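Local structure of mandelate racemase/muconate lactonizing enzyme (Roseovarius nubinhibens, 2QDD) at residues L8-L13 with D34-R39. The protein is of unknown function but belongs to the magnesium-dependent mandelate racemase/muconate lactonizing enzyme family of the enolase superfamily, and probably acts on a carboxylate substrate. Sequence-based numbering, arbitrary orientation.
Sequences LTVFHL and DSTYLR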
# COMPACT_ATOMS: atom_id res chain seq x y z
N LEU A 8 -37.65 -35.01 2.14
CA LEU A 8 -37.22 -34.18 1.02
C LEU A 8 -37.55 -34.87 -0.29
O LEU A 8 -37.18 -36.03 -0.50
CB LEU A 8 -35.73 -33.89 1.10
CG LEU A 8 -35.16 -33.42 2.45
CD1 LEU A 8 -33.67 -33.50 2.45
CD2 LEU A 8 -35.59 -32.02 2.77
N THR A 9 -38.26 -34.17 -1.17
CA THR A 9 -38.65 -34.72 -2.46
C THR A 9 -38.14 -33.85 -3.59
O THR A 9 -38.33 -32.63 -3.59
CB THR A 9 -40.19 -34.88 -2.57
OG1 THR A 9 -40.70 -35.48 -1.37
CG2 THR A 9 -40.57 -35.75 -3.76
N VAL A 10 -37.49 -34.50 -4.55
CA VAL A 10 -36.78 -33.83 -5.63
C VAL A 10 -37.55 -34.08 -6.94
O VAL A 10 -37.91 -35.21 -7.24
CB VAL A 10 -35.33 -34.36 -5.74
CG1 VAL A 10 -34.57 -33.69 -6.87
CG2 VAL A 10 -34.60 -34.16 -4.43
N PHE A 11 -37.81 -33.01 -7.69
CA PHE A 11 -38.46 -33.10 -8.99
C PHE A 11 -37.51 -32.53 -10.04
O PHE A 11 -36.67 -31.70 -9.73
CB PHE A 11 -39.76 -32.29 -9.00
CG PHE A 11 -40.80 -32.78 -8.03
CD1 PHE A 11 -41.80 -33.65 -8.45
CD2 PHE A 11 -40.79 -32.37 -6.70
CE1 PHE A 11 -42.76 -34.12 -7.56
CE2 PHE A 11 -41.74 -32.84 -5.80
CZ PHE A 11 -42.73 -33.71 -6.23
N HIS A 12 -37.66 -32.98 -11.28
CA HIS A 12 -36.85 -32.47 -12.38
C HIS A 12 -37.75 -31.93 -13.50
O HIS A 12 -38.69 -32.58 -13.93
CB HIS A 12 -35.88 -33.54 -12.89
CG HIS A 12 -35.34 -33.27 -14.26
ND1 HIS A 12 -35.60 -34.10 -15.33
CD2 HIS A 12 -34.57 -32.27 -14.74
CE1 HIS A 12 -35.01 -33.61 -16.41
NE2 HIS A 12 -34.38 -32.50 -16.08
N LEU A 13 -37.43 -30.72 -13.95
CA LEU A 13 -38.26 -30.00 -14.90
C LEU A 13 -37.43 -29.72 -16.14
O LEU A 13 -36.32 -29.20 -16.05
CB LEU A 13 -38.77 -28.69 -14.28
CG LEU A 13 -39.94 -28.71 -13.29
CD1 LEU A 13 -39.55 -29.17 -11.88
CD2 LEU A 13 -40.58 -27.33 -13.21
N ASP A 34 -32.39 -27.20 -17.17
CA ASP A 34 -32.58 -28.31 -16.25
C ASP A 34 -32.85 -27.71 -14.87
O ASP A 34 -31.92 -27.33 -14.15
CB ASP A 34 -31.31 -29.19 -16.25
CG ASP A 34 -31.38 -30.38 -15.29
OD1 ASP A 34 -30.67 -31.37 -15.56
OD2 ASP A 34 -32.09 -30.33 -14.27
N SER A 35 -34.13 -27.62 -14.53
CA SER A 35 -34.55 -27.09 -13.24
C SER A 35 -34.81 -28.20 -12.24
O SER A 35 -35.32 -29.26 -12.58
CB SER A 35 -35.81 -26.24 -13.40
OG SER A 35 -36.14 -25.61 -12.18
N THR A 36 -34.44 -27.94 -10.99
CA THR A 36 -34.77 -28.81 -9.88
C THR A 36 -35.74 -28.07 -8.97
O THR A 36 -35.45 -26.97 -8.51
CB THR A 36 -33.50 -29.19 -9.10
OG1 THR A 36 -32.58 -29.85 -9.98
CG2 THR A 36 -33.82 -30.13 -7.95
N TYR A 37 -36.91 -28.67 -8.74
CA TYR A 37 -37.79 -28.30 -7.62
C TYR A 37 -37.53 -29.21 -6.43
O TYR A 37 -37.39 -30.42 -6.58
CB TYR A 37 -39.26 -28.41 -8.02
CG TYR A 37 -39.86 -27.19 -8.69
CD1 TYR A 37 -41.22 -26.89 -8.54
CD2 TYR A 37 -39.09 -26.35 -9.50
CE1 TYR A 37 -41.79 -25.79 -9.16
CE2 TYR A 37 -39.65 -25.24 -10.12
CZ TYR A 37 -41.00 -24.96 -9.95
OH TYR A 37 -41.56 -23.87 -10.56
N LEU A 38 -37.49 -28.62 -5.24
CA LEU A 38 -37.35 -29.37 -4.01
C LEU A 38 -38.53 -29.08 -3.09
O LEU A 38 -38.89 -27.92 -2.89
CB LEU A 38 -36.02 -29.04 -3.34
CG LEU A 38 -35.77 -29.58 -1.93
CD1 LEU A 38 -35.47 -31.08 -1.92
CD2 LEU A 38 -34.64 -28.82 -1.31
N ARG A 39 -39.12 -30.14 -2.55
CA ARG A 39 -40.18 -30.02 -1.55
C ARG A 39 -39.65 -30.51 -0.22
O ARG A 39 -39.14 -31.62 -0.13
CB ARG A 39 -41.41 -30.84 -1.96
CG ARG A 39 -42.51 -30.89 -0.89
CD ARG A 39 -43.72 -31.68 -1.33
NE ARG A 39 -43.47 -33.12 -1.40
CZ ARG A 39 -44.14 -33.97 -2.17
NH1 ARG A 39 -45.12 -33.54 -2.95
NH2 ARG A 39 -43.82 -35.26 -2.16
O HOH W 1 -40.86 -33.90 0.65
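The hydroxyl OG1 of T9 is gripped by R39 and a water: NH2 of R39 donates to it over 3.2 Å, bent (140°) and tilted from the guanidinium plane, while the water, 2.6 Å from OG1, also donates to R39 O. With CG anti to the backbone N and a bend at chi3 (71°), the arginine runs alongside T9 and brings the rim of one guanidinium face against CZ of F11, ring and guanidinium planes nearly perpendicular. Were a methionine to take the place of R39, T9 OG1 would probably lose its charged donor and F11 CZ the flat group it abuts. From this pair the antiparallel ladder continues through F11-Y37 and L13-S35, all hydrogen-bonded pairs. F11 N reaches Y37 O at 2.8 Å almost straight, whereas the return bond from Y37 N to F11 O is longer, 3.2 Å, and approaches from above the carbonyl plane. Further along the same face, L13 lays CD2 over the Y37 ring in a CH-pi contact, 4.1 Å from its centroid; the phenol hydroxyl bonds to T299. On the other face V10 CG1 meets T36 CG2 at 3.8 Å, both residues touching R68 of helix 64-78, and D34 OD2, salt-bridged to R68, lies at the imidazole edge, 3.2 Å from H12 CD2, ring and carboxylate planes 58° apart. In this inner strand pair of the N-terminal capping domain's sheet, main-chain bonds thus set the register, while T9, R39 and water tie down one end.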